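Local coordinates for protein putative nucleoside-diphosphate-sugar epimerase (Staphylococcus aureus subsp. aureus, PDB 3E48) that probably binds a dinucleotide cofactor of the NAD(P)H type and may act on nucleotide-linked sugars, although its actual function is not established, at residues Arg174-Arg179 against Asn260-Leu265. Sequence-based numbering, arbitrary orientation.
Sequences RNDIAR and NDFKQL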
ATOM      1  N   ARG B 174       0.645  22.645  -9.373  1.00  8.16           N
ATOM      2  CA  ARG B 174       1.763  21.834  -9.826  1.00  6.50           C
ATOM      3  C   ARG B 174       3.018  22.672  -9.633  1.00  7.96           C
ATOM      4  O   ARG B 174       4.072  22.152  -9.280  1.00  7.61           O
ATOM      5  CB  ARG B 174       1.629  21.462 -11.305  1.00  9.74           C
ATOM      6  CG  ARG B 174       0.510  20.488 -11.613  1.00 11.31           C
ATOM      7  CD  ARG B 174       0.808  19.709 -12.879  1.00 19.07           C
ATOM      8  NE  ARG B 174      -0.285  18.804 -13.214  1.00 19.94           N
ATOM      9  CZ  ARG B 174      -1.340  19.143 -13.944  1.00 16.87           C
ATOM     10  NH1 ARG B 174      -1.447  20.372 -14.430  1.00 11.43           N
ATOM     11  NH2 ARG B 174      -2.299  18.256 -14.172  1.00 16.41           N
ATOM     12  N   ASN B 175       2.903  23.977  -9.869  1.00  5.72           N
ATOM     13  CA  ASN B 175       4.048  24.860  -9.697  1.00  8.57           C
ATOM     14  C   ASN B 175       4.620  24.732  -8.286  1.00  7.59           C
ATOM     15  O   ASN B 175       5.838  24.633  -8.107  1.00  9.05           O
ATOM     16  CB  ASN B 175       3.656  26.315  -9.958  1.00 10.96           C
ATOM     17  CG  ASN B 175       4.802  27.280  -9.703  1.00 14.20           C
ATOM     18  OD1 ASN B 175       5.851  27.196 -10.341  1.00 14.30           O
ATOM     19  ND2 ASN B 175       4.608  28.197  -8.762  1.00 15.28           N
ATOM     20  N   ASP B 176       3.746  24.726  -7.280  1.00  6.54           N
ATOM     21  CA  ASP B 176       4.205  24.606  -5.899  1.00  6.99           C
ATOM     22  C   ASP B 176       4.774  23.227  -5.576  1.00  8.30           C
ATOM     23  O   ASP B 176       5.723  23.108  -4.795  1.00  8.18           O
ATOM     24  CB  ASP B 176       3.082  24.960  -4.915  1.00  5.94           C
ATOM     25  CG  ASP B 176       2.825  26.460  -4.839  1.00 12.24           C
ATOM     26  OD1 ASP B 176       3.714  27.247  -5.233  1.00 12.40           O
ATOM     27  OD2 ASP B 176       1.743  26.857  -4.366  1.00 14.95           O
ATOM     28  N   ILE B 177       4.202  22.181  -6.165  1.00  6.13           N
ATOM     29  CA  ILE B 177       4.723  20.842  -5.925  1.00  4.08           C
ATOM     30  C   ILE B 177       6.138  20.831  -6.484  1.00  3.69           C
ATOM     31  O   ILE B 177       7.072  20.370  -5.830  1.00  5.59           O
ATOM     32  CB  ILE B 177       3.879  19.775  -6.646  1.00  5.22           C
ATOM     33  CG1 ILE B 177       2.524  19.645  -5.947  1.00  9.32           C
ATOM     34  CG2 ILE B 177       4.624  18.433  -6.665  1.00  7.51           C
ATOM     35  CD1 ILE B 177       1.530  18.809  -6.703  1.00 11.10           C
ATOM     36  N   ALA B 178       6.292  21.366  -7.691  1.00  7.23           N
ATOM     37  CA  ALA B 178       7.602  21.414  -8.324  1.00  7.91           C
ATOM     38  C   ALA B 178       8.596  22.214  -7.487  1.00  6.91           C
ATOM     39  O   ALA B 178       9.759  21.829  -7.380  1.00  7.43           O
ATOM     40  CB  ALA B 178       7.490  22.005  -9.727  1.00  7.81           C
ATOM     41  N   ARG B 179       8.160  23.323  -6.893  1.00  6.41           N
ATOM     42  CA  ARG B 179       9.085  24.111  -6.077  1.00 10.51           C
ATOM     43  C   ARG B 179       9.579  23.296  -4.884  1.00  9.30           C
ATOM     44  O   ARG B 179      10.755  23.360  -4.518  1.00  7.02           O
ATOM     45  CB  ARG B 179       8.425  25.407  -5.594  1.00  9.19           C
ATOM     46  CG  ARG B 179       8.069  26.377  -6.719  1.00  9.71           C
ATOM     47  CD  ARG B 179       7.264  27.552  -6.186  1.00 18.05           C
ATOM     48  NE  ARG B 179       8.044  28.391  -5.280  1.00 19.31           N
ATOM     49  CZ  ARG B 179       7.516  29.314  -4.480  1.00 22.46           C
ATOM     50  NH1 ARG B 179       6.204  29.514  -4.469  1.00 22.33           N
ATOM     51  NH2 ARG B 179       8.297  30.037  -3.696  1.00 18.52           N
ATOM     52  N   ASN B 260       3.577  21.292   7.230  1.00 10.13           N
ATOM     53  CA  ASN B 260       4.285  22.553   7.070  1.00  9.74           C
ATOM     54  C   ASN B 260       5.515  22.343   6.202  1.00 12.67           C
ATOM     55  O   ASN B 260       6.353  23.235   6.088  1.00 10.53           O
ATOM     56  CB  ASN B 260       4.722  23.111   8.423  1.00 13.19           C
ATOM     57  CG  ASN B 260       3.552  23.438   9.325  1.00 12.62           C
ATOM     58  OD1 ASN B 260       2.609  24.122   8.922  1.00 15.03           O
ATOM     59  ND2 ASN B 260       3.615  22.962  10.563  1.00 15.08           N
ATOM     60  N   ASP B 261       5.615  21.168   5.580  1.00 11.24           N
ATOM     61  CA  ASP B 261       6.771  20.851   4.743  1.00  8.96           C
ATOM     62  C   ASP B 261       7.034  21.844   3.610  1.00  9.47           C
ATOM     63  O   ASP B 261       8.185  22.190   3.350  1.00 10.72           O
ATOM     64  CB  ASP B 261       6.654  19.441   4.147  1.00  7.95           C
ATOM     65  CG  ASP B 261       6.691  18.343   5.203  1.00 17.12           C
ATOM     66  OD1 ASP B 261       7.440  18.467   6.202  1.00 17.50           O
ATOM     67  OD2 ASP B 261       5.983  17.330   5.023  1.00 10.67           O
ATOM     68  N   PHE B 262       5.990  22.295   2.923  1.00 10.55           N
ATOM     69  CA  PHE B 262       6.195  23.242   1.830  1.00  8.15           C
ATOM     70  C   PHE B 262       6.877  24.510   2.328  1.00 10.49           C
ATOM     71  O   PHE B 262       7.877  24.956   1.762  1.00 12.96           O
ATOM     72  CB  PHE B 262       4.869  23.618   1.170  1.00  9.00           C
ATOM     73  CG  PHE B 262       5.021  24.583   0.031  1.00 13.55           C
ATOM     74  CD1 PHE B 262       5.425  24.141  -1.226  1.00 14.04           C
ATOM     75  CD2 PHE B 262       4.782  25.940   0.219  1.00 13.34           C
ATOM     76  CE1 PHE B 262       5.589  25.038  -2.278  1.00 11.62           C
ATOM     77  CE2 PHE B 262       4.943  26.847  -0.827  1.00 13.32           C
ATOM     78  CZ  PHE B 262       5.347  26.396  -2.080  1.00 13.69           C
ATOM     79  N   LYS B 263       6.332  25.092   3.392  1.00 12.78           N
ATOM     80  CA  LYS B 263       6.890  26.313   3.958  1.00 10.84           C
ATOM     81  C   LYS B 263       8.311  26.105   4.470  1.00 12.38           C
ATOM     82  O   LYS B 263       9.169  26.966   4.293  1.00 16.34           O
ATOM     83  CB  LYS B 263       5.990  26.820   5.092  1.00 17.69           C
ATOM     84  CG  LYS B 263       6.292  28.245   5.552  1.00 32.35           C
ATOM     85  CD  LYS B 263       7.454  28.304   6.529  1.00 40.96           C
ATOM     86  CE  LYS B 263       7.099  27.620   7.846  1.00 43.99           C
ATOM     87  NZ  LYS B 263       8.236  27.636   8.810  1.00 43.29           N
ATOM     88  N   GLN B 264       8.569  24.965   5.100  1.00 12.86           N
ATOM     89  CA  GLN B 264       9.906  24.701   5.625  1.00 13.51           C
ATOM     90  C   GLN B 264      10.912  24.440   4.508  1.00 11.56           C
ATOM     91  O   GLN B 264      12.095  24.746   4.647  1.00 17.63           O
ATOM     92  CB  GLN B 264       9.878  23.512   6.588  1.00 11.77           C
ATOM     93  CG  GLN B 264       8.911  23.711   7.756  1.00 20.97           C
ATOM     94  CD  GLN B 264       8.983  22.598   8.780  1.00 25.35           C
ATOM     95  OE1 GLN B 264       9.075  21.421   8.430  1.00 32.01           O
ATOM     96  NE2 GLN B 264       8.919  22.963  10.055  1.00 33.22           N
ATOM     97  N   LEU B 265      10.441  23.881   3.397  1.00 10.32           N
ATOM     98  CA  LEU B 265      11.318  23.582   2.269  1.00 11.59           C
ATOM     99  C   LEU B 265      11.548  24.761   1.327  1.00 13.61           C
ATOM    100  O   LEU B 265      12.685  25.036   0.935  1.00 15.47           O
ATOM    101  CB  LEU B 265      10.759  22.407   1.463  1.00 14.92           C
ATOM    102  CG  LEU B 265      10.826  21.034   2.135  1.00 13.32           C
ATOM    103  CD1 LEU B 265      10.010  20.019   1.334  1.00 14.71           C
ATOM    104  CD2 LEU B 265      12.285  20.594   2.238  1.00 13.15           C
TER
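The Phe262 ring meets Asp176 and Arg179 with its far edge. Near the ring plane, at this edge, lie Asp176 O and Arg179 NH1. Phe262 CE1 comes to 3.2 Å from the carbonyl oxygen Asp176 O. Asp176 CB lies 3.6 Å from Phe262 CE1. Phe262 CZ lies 3.7 Å from Asp176 OD1. The carboxylate plane is turned 51° from the ring.

One face of the Arg179 guanidinium receives Phe262 CZ, 4.0 Å from Arg179 NH1. The two planes stand at 90°, so the ring comes edge-on to that face and does not stack on it. A bend at chi3 turns the guanidinium back toward Asp176. Arg179 NH1 forms a long, weak salt bridge to Asp176 OD1 at 3.5 Å.

Phe262 reaches across because its CG is anti to the backbone N (chi1 -180°). Both Asp176 and Phe262 are buried. Asp176 OD2 accepts a hydrogen bond from Gln271 N, and Arg179 NH2 pairs with Asp268. Pro270 touches both Asp176 and Phe262.

The contact is helix-to-helix packing through one aromatic side chain. It joins the short helix 261-266 to the start of helix 174-186, a helix that belongs to the NAD(P)H-binding, Rossmann-type fold.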